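Local coordinates for protein succinate-semialdehyde dehydrogenase (PDB 4ITA) that probably oxidises succinic semialdehyde to succinate with NADP+ as hydride acceptor, as an aldehyde dehydrogenase with a Rossmann-type cofactor domain, at residues F103-E107 against G440-R445; Y117-L123 against F447-V453. One frame throughout, in Å; residues are numbered along the deposited sequence.

Contact 1 ties the end of helix 79-103 to the short helix 440-445, and contact 2 pairs strand 115-129 with strand 448-455. The segments alternate along the chain: 103-107 reaches 117-123 by way of strand 107-108, whereas 440-445 leads straight into 447-453. The centres of the contacts lie 10 Å apart. They meet where E107 OE1 comes within 2.4 Å of Y120 OH, a probable hydrogen bond, and where E107 N lies 2.9 Å from V118 O. One ethanediol touches both. Both lie away from the bound NADPH: between nearest atoms, G440 is about 14 Å from it and the F447 side chain about 13 Å.

Contact 1. Residues F103-E107 against G440-R445; sequences FLANE and GLAGIR. With EDO (1,2-ethanediol), chain F.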
loop_
_atom_site.group_PDB
_atom_site.type_symbol
_atom_site.label_atom_id
_atom_site.label_comp_id
_atom_site.label_asym_id
_atom_site.label_seq_id
_atom_site.Cartn_x
_atom_site.Cartn_y
_atom_site.Cartn_z
ATOM N N PHE A 103 -16.682 -5.327 9.211
ATOM C CA PHE A 103 -15.710 -4.638 8.370
ATOM C C PHE A 103 -15.154 -5.531 7.268
ATOM O O PHE A 103 -14.645 -5.029 6.273
ATOM C CB PHE A 103 -14.557 -4.115 9.227
ATOM C CG PHE A 103 -14.880 -2.871 10.018
ATOM C CD1 PHE A 103 -16.125 -2.253 9.947
ATOM C CD2 PHE A 103 -13.909 -2.312 10.839
ATOM C CE1 PHE A 103 -16.385 -1.094 10.688
ATOM C CE2 PHE A 103 -14.159 -1.166 11.567
ATOM C CZ PHE A 103 -15.397 -0.557 11.496
ATOM N N LEU A 104 -15.236 -6.846 7.452
ATOM C CA LEU A 104 -14.702 -7.800 6.482
ATOM C C LEU A 104 -15.781 -8.553 5.700
ATOM O O LEU A 104 -15.468 -9.466 4.933
ATOM C CB LEU A 104 -13.760 -8.790 7.174
ATOM C CG LEU A 104 -12.462 -8.193 7.723
ATOM C CD1 LEU A 104 -11.689 -9.234 8.519
ATOM C CD2 LEU A 104 -11.593 -7.655 6.582
ATOM N N ALA A 105 -17.041 -8.172 5.893
ATOM C CA ALA A 105 -18.154 -8.819 5.195
ATOM C C ALA A 105 -18.089 -8.614 3.682
ATOM O O ALA A 105 -17.549 -7.612 3.200
ATOM C CB ALA A 105 -19.477 -8.303 5.733
ATOM N N ASN A 106 -18.642 -9.573 2.936
ATOM C CA ASN A 106 -18.714 -9.453 1.481
ATOM C C ASN A 106 -19.375 -8.149 1.070
ATOM O O ASN A 106 -20.367 -7.732 1.671
ATOM C CB ASN A 106 -19.538 -10.588 0.878
ATOM C CG ASN A 106 -18.916 -11.950 1.072
ATOM O OD1 ASN A 106 -17.755 -12.088 1.467
ATOM N ND2 ASN A 106 -19.697 -12.983 0.779
ATOM N N GLU A 107 -18.837 -7.517 0.036
ATOM C CA GLU A 107 -19.457 -6.323 -0.525
ATOM C C GLU A 107 -19.911 -6.631 -1.945
ATOM O O GLU A 107 -19.090 -6.893 -2.823
ATOM C CB GLU A 107 -18.492 -5.136 -0.478
ATOM C CG GLU A 107 -18.173 -4.715 0.960
ATOM C CD GLU A 107 -17.083 -3.660 1.078
ATOM O OE1 GLU A 107 -16.168 -3.635 0.232
ATOM O OE2 GLU A 107 -17.144 -2.862 2.036
ATOM N N GLY A 440 -9.698 2.339 12.617
ATOM C CA GLY A 440 -10.925 2.385 11.838
ATOM C C GLY A 440 -11.089 1.174 10.930
ATOM O O GLY A 440 -10.601 0.076 11.213
ATOM N N LEU A 441 -11.787 1.371 9.820
ATOM C CA LEU A 441 -11.935 0.325 8.824
ATOM C C LEU A 441 -10.584 0.008 8.188
ATOM O O LEU A 441 -10.262 -1.157 7.915
ATOM C CB LEU A 441 -12.939 0.767 7.755
ATOM C CG LEU A 441 -13.084 -0.151 6.539
ATOM C CD1 LEU A 441 -13.608 -1.500 6.962
ATOM C CD2 LEU A 441 -14.004 0.476 5.496
ATOM N N ALA A 442 -9.790 1.049 7.951
ATOM C CA ALA A 442 -8.515 0.895 7.263
ATOM C C ALA A 442 -7.610 -0.152 7.902
ATOM O O ALA A 442 -6.985 -0.946 7.199
ATOM C CB ALA A 442 -7.789 2.237 7.187
ATOM N N GLY A 443 -7.542 -0.161 9.231
ATOM C CA GLY A 443 -6.625 -1.046 9.929
ATOM C C GLY A 443 -6.828 -2.518 9.619
ATOM O O GLY A 443 -5.878 -3.301 9.614
ATOM N N ILE A 444 -8.069 -2.914 9.370
ATOM C CA ILE A 444 -8.341 -4.325 9.108
ATOM C C ILE A 444 -8.400 -4.634 7.610
ATOM O O ILE A 444 -8.459 -5.794 7.211
ATOM C CB ILE A 444 -9.605 -4.812 9.875
ATOM C CG1 ILE A 444 -9.574 -6.331 10.089
ATOM C CG2 ILE A 444 -10.895 -4.325 9.211
ATOM C CD1 ILE A 444 -10.625 -6.837 11.063
ATOM N N ARG A 445 -8.363 -3.598 6.779
ATOM C CA ARG A 445 -8.373 -3.795 5.328
ATOM C C ARG A 445 -6.986 -3.793 4.693
ATOM O O ARG A 445 -6.837 -4.196 3.548
ATOM C CB ARG A 445 -9.237 -2.738 4.638
ATOM C CG ARG A 445 -10.719 -2.886 4.893
ATOM C CD ARG A 445 -11.302 -4.139 4.251
ATOM N NE ARG A 445 -12.763 -4.145 4.333
ATOM C CZ ARG A 445 -13.561 -3.463 3.521
ATOM N NH1 ARG A 445 -13.048 -2.720 2.553
ATOM N NH2 ARG A 445 -14.878 -3.527 3.676
HETATM C C1 EDO F . -5.036 -7.006 9.346
HETATM O O1 EDO F . -3.627 -7.315 9.387
HETATM C C2 EDO F . -5.465 -6.575 7.952
HETATM O O2 EDO F . -4.928 -5.261 7.744
HETATM O O HOH W 1 -17.510 -5.188 4.570
HETATM O O HOH W 2 -14.774 -1.160 0.833
#
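The backbone oxygen F103 O, at the end of helix 79-103, is gripped by two nitrogens of R445. R445 NE reaches F103 O at 2.8 Å and R445 NH2 at 3.0 Å, a side-on grip in which the oxygen lies close to the guanidinium plane. It thus serves a helix C-terminal carbonyl, which lacks the usual backbone donor. R445 NH2 also holds E107 OE2 at 2.9 Å in a salt bridge. The two flat groups stand almost perpendicular, 83° apart, and the nitrogen comes in from above the carboxylate plane. A water joins the other ends, giving a proton to E107 OE1 and accepting one from R445 NH1. With NE and both terminal nitrogens engaged in its plane, the guanidinium is fixed in rotation; L441 CD1 covers one of its faces. R445 gets there by bending at chi2 (-68°), which turns the chain from the helix toward the F103 carbonyl.

Beside the arginine the contact is apolar. L441 CD1 sits 3.6 Å from F103 CG, and L441 CB lies over a face of that ring, while I444 CG2 comes in at the ring's edge. I444 CD1 meets L104 CD1 at 3.7 Å.

L104 and I444 both continue onto A149 of helix 137-149. Strand 115-129 supplies Y120, which bonds E107 OE1 and makes a cation-pi contact with R445, so helix 440-445 is joined to helix and sheet alike.

Contact 2. Residues Y117-L123 against F447-V453; sequences YVCYQPL and FVNAKTV. With EDO (1,2-ethanediol), chain B; EDO (1,2-ethanediol), chain F.
Q121 OE1 receives both K451 NZ, in a 2.7 Å hydrogen bond, and a proton from water 3, although glutamine and lysine are not paired in the ladder. The lysine chain runs extended and then bends at chi3 (-81°), which carries NZ across to the glutamine. Water 3 also accepts from N449 ND2, linking three side chains; the N449 amide is held chiefly by A410 of the second subunit.

The strands run antiparallel, with Y117, C119 and Q121 facing V453, K451 and N449 in hydrogen-bonded pairs. Their shortest link is N449 N to Q121 O, 2.7 Å. Between them come the non-hydrogen-bonded pairs V118 with T452 and Y120 with A450.

At one end V453 lies over a face of the Y117 ring, its CB 3.8 Å from the centroid, a CH-pi contact. Y117 CG occupies the position between backbone N and carbonyl carbon (chi1 54°), which swings the ring alongside the valine. On the other face of the sheet Y120 CE1 touches A450 CB at 3.7 Å. L123 CG packs on F447 O beyond the ladder.

K451 NZ also bonds I405 O and L408 O of the second subunit, and Q121 NE2 bonds Q406 O there. T452 and V453 extend the antiparallel pair into that subunit through a parallel ladder, consistent with the oligomerisation strands of aldehyde dehydrogenases. The lysine's charge is probably shared among neutral oxygens of both chains.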
loop_
_atom_site.group_PDB
_atom_site.type_symbol
_atom_site.label_atom_id
_atom_site.label_comp_id
_atom_site.label_asym_id
_atom_site.label_seq_id
_atom_site.Cartn_x
_atom_site.Cartn_y
_atom_site.Cartn_z
ATOM N N TYR A 117 -19.000 -9.966 -6.135
ATOM C CA TYR A 117 -18.693 -9.305 -4.879
ATOM C C TYR A 117 -17.209 -9.297 -4.614
ATOM O O TYR A 117 -16.429 -9.945 -5.317
ATOM C CB TYR A 117 -19.421 -9.978 -3.704
ATOM C CG TYR A 117 -19.200 -11.477 -3.540
ATOM C CD1 TYR A 117 -19.963 -12.394 -4.252
ATOM C CD2 TYR A 117 -18.252 -11.977 -2.645
ATOM C CE1 TYR A 117 -19.783 -13.771 -4.090
ATOM C CE2 TYR A 117 -18.064 -13.352 -2.475
ATOM C CZ TYR A 117 -18.833 -14.243 -3.200
ATOM O OH TYR A 117 -18.657 -15.607 -3.038
ATOM N N VAL A 118 -16.830 -8.549 -3.589
ATOM C CA VAL A 118 -15.488 -8.638 -3.045
ATOM C C VAL A 118 -15.595 -9.286 -1.671
ATOM O O VAL A 118 -16.458 -8.907 -0.863
ATOM C CB VAL A 118 -14.837 -7.245 -2.924
ATOM C CG1 VAL A 118 -13.452 -7.345 -2.293
ATOM C CG2 VAL A 118 -14.753 -6.570 -4.299
ATOM N N CYS A 119 -14.750 -10.279 -1.418
ATOM C CA CYS A 119 -14.627 -10.843 -0.077
ATOM C C CYS A 119 -13.222 -10.564 0.422
ATOM O O CYS A 119 -12.356 -10.141 -0.352
ATOM C CB CYS A 119 -14.967 -12.338 -0.050
ATOM S SG CYS A 119 -13.874 -13.403 -0.986
ATOM N N TYR A 120 -13.004 -10.769 1.713
ATOM C CA TYR A 120 -11.761 -10.355 2.336
ATOM C C TYR A 120 -11.170 -11.531 3.078
ATOM O O TYR A 120 -11.811 -12.112 3.944
ATOM C CB TYR A 120 -12.001 -9.147 3.249
ATOM C CG TYR A 120 -12.548 -7.969 2.476
ATOM C CD1 TYR A 120 -11.696 -7.118 1.779
ATOM C CD2 TYR A 120 -13.920 -7.734 2.401
ATOM C CE1 TYR A 120 -12.195 -6.052 1.049
ATOM C CE2 TYR A 120 -14.425 -6.674 1.665
ATOM C CZ TYR A 120 -13.558 -5.841 0.988
ATOM O OH TYR A 120 -14.060 -4.779 0.256
ATOM N N GLN A 121 -9.955 -11.906 2.704
ATOM C CA GLN A 121 -9.304 -13.076 3.277
ATOM C C GLN A 121 -7.897 -12.703 3.732
ATOM O O GLN A 121 -7.250 -11.847 3.134
ATOM C CB GLN A 121 -9.251 -14.189 2.236
ATOM C CG GLN A 121 -10.629 -14.694 1.818
ATOM C CD GLN A 121 -10.536 -15.905 0.918
ATOM O OE1 GLN A 121 -9.793 -15.905 -0.058
ATOM N NE2 GLN A 121 -11.257 -16.963 1.269
ATOM N N PRO A 122 -7.406 -13.333 4.799
ATOM C CA PRO A 122 -6.080 -13.000 5.324
ATOM C C PRO A 122 -4.958 -13.369 4.347
ATOM O O PRO A 122 -5.093 -14.295 3.535
ATOM C CB PRO A 122 -5.993 -13.851 6.592
ATOM C CG PRO A 122 -6.878 -15.021 6.305
ATOM C CD PRO A 122 -8.038 -14.419 5.557
ATOM N N LEU A 123 -3.856 -12.641 4.426
ATOM C CA LEU A 123 -2.694 -12.912 3.587
ATOM C C LEU A 123 -1.814 -14.045 4.110
ATOM O O LEU A 123 -1.267 -14.816 3.328
ATOM C CB LEU A 123 -1.848 -11.649 3.424
ATOM C CG LEU A 123 -2.473 -10.491 2.651
ATOM C CD1 LEU A 123 -1.518 -9.317 2.673
ATOM C CD2 LEU A 123 -2.816 -10.898 1.229
ATOM N N PHE A 447 -4.001 -5.454 5.215
ATOM C CA PHE A 447 -3.267 -6.681 4.934
ATOM C C PHE A 447 -4.192 -7.875 4.742
ATOM O O PHE A 447 -4.025 -8.925 5.354
ATOM C CB PHE A 447 -2.221 -6.940 6.021
ATOM C CG PHE A 447 -1.136 -5.893 6.067
ATOM C CD1 PHE A 447 -0.320 -5.680 4.970
ATOM C CD2 PHE A 447 -0.964 -5.105 7.196
ATOM C CE1 PHE A 447 0.680 -4.713 5.003
ATOM C CE2 PHE A 447 0.028 -4.137 7.239
ATOM C CZ PHE A 447 0.848 -3.941 6.140
ATOM N N VAL A 448 -5.177 -7.690 3.874
ATOM C CA VAL A 448 -6.031 -8.782 3.439
ATOM C C VAL A 448 -6.020 -8.828 1.925
ATOM O O VAL A 448 -5.704 -7.830 1.265
ATOM C CB VAL A 448 -7.493 -8.628 3.926
ATOM C CG1 VAL A 448 -7.571 -8.708 5.445
ATOM C CG2 VAL A 448 -8.087 -7.315 3.436
ATOM N N ASN A 449 -6.330 -10.004 1.392
ATOM C CA ASN A 449 -6.639 -10.190 -0.012
ATOM C C ASN A 449 -8.083 -9.769 -0.231
ATOM O O ASN A 449 -9.003 -10.450 0.225
ATOM C CB ASN A 449 -6.452 -11.666 -0.390
ATOM C CG ASN A 449 -6.902 -11.982 -1.811
ATOM O OD1 ASN A 449 -7.147 -11.085 -2.613
ATOM N ND2 ASN A 449 -6.993 -13.265 -2.131
ATOM N N ALA A 450 -8.281 -8.639 -0.908
ATOM C CA ALA A 450 -9.606 -8.269 -1.393
ATOM C C ALA A 450 -9.810 -9.070 -2.674
ATOM O O ALA A 450 -9.269 -8.726 -3.733
ATOM C CB ALA A 450 -9.702 -6.775 -1.650
ATOM N N LYS A 451 -10.542 -10.170 -2.542
ATOM C CA LYS A 451 -10.737 -11.129 -3.621
ATOM C C LYS A 451 -12.037 -10.823 -4.350
ATOM O O LYS A 451 -13.109 -10.876 -3.756
ATOM C CB LYS A 451 -10.744 -12.566 -3.058
ATOM C CG LYS A 451 -11.082 -13.641 -4.095
ATOM C CD LYS A 451 -11.204 -15.051 -3.499
ATOM C CE LYS A 451 -9.849 -15.713 -3.299
ATOM N NZ LYS A 451 -9.959 -17.010 -2.564
ATOM N N THR A 452 -11.941 -10.485 -5.631
ATOM C CA THR A 452 -13.136 -10.304 -6.450
ATOM C C THR A 452 -13.683 -11.657 -6.882
ATOM O O THR A 452 -12.940 -12.522 -7.352
ATOM C CB THR A 452 -12.838 -9.444 -7.682
ATOM O OG1 THR A 452 -12.680 -8.094 -7.253
ATOM C CG2 THR A 452 -13.981 -9.500 -8.687
ATOM N N VAL A 453 -14.985 -11.840 -6.695
ATOM C CA VAL A 453 -15.642 -13.087 -7.055
ATOM C C VAL A 453 -16.735 -12.801 -8.072
ATOM O O VAL A 453 -17.509 -11.854 -7.914
ATOM C CB VAL A 453 -16.258 -13.783 -5.822
ATOM C CG1 VAL A 453 -16.959 -15.074 -6.229
ATOM C CG2 VAL A 453 -15.189 -14.056 -4.778
HETATM C C1 EDO B . -10.092 -7.814 -6.442
HETATM O O1 EDO B . -10.066 -7.032 -5.251
HETATM C C2 EDO B . -8.761 -8.262 -7.021
HETATM O O2 EDO B . -8.878 -8.744 -8.354
HETATM C C1 EDO F . -5.036 -7.006 9.346
HETATM O O1 EDO F . -3.627 -7.315 9.387
HETATM C C2 EDO F . -5.465 -6.575 7.952
HETATM O O2 EDO F . -4.928 -5.261 7.744
HETATM O O HOH W 3 -7.260 -15.665 -0.161
#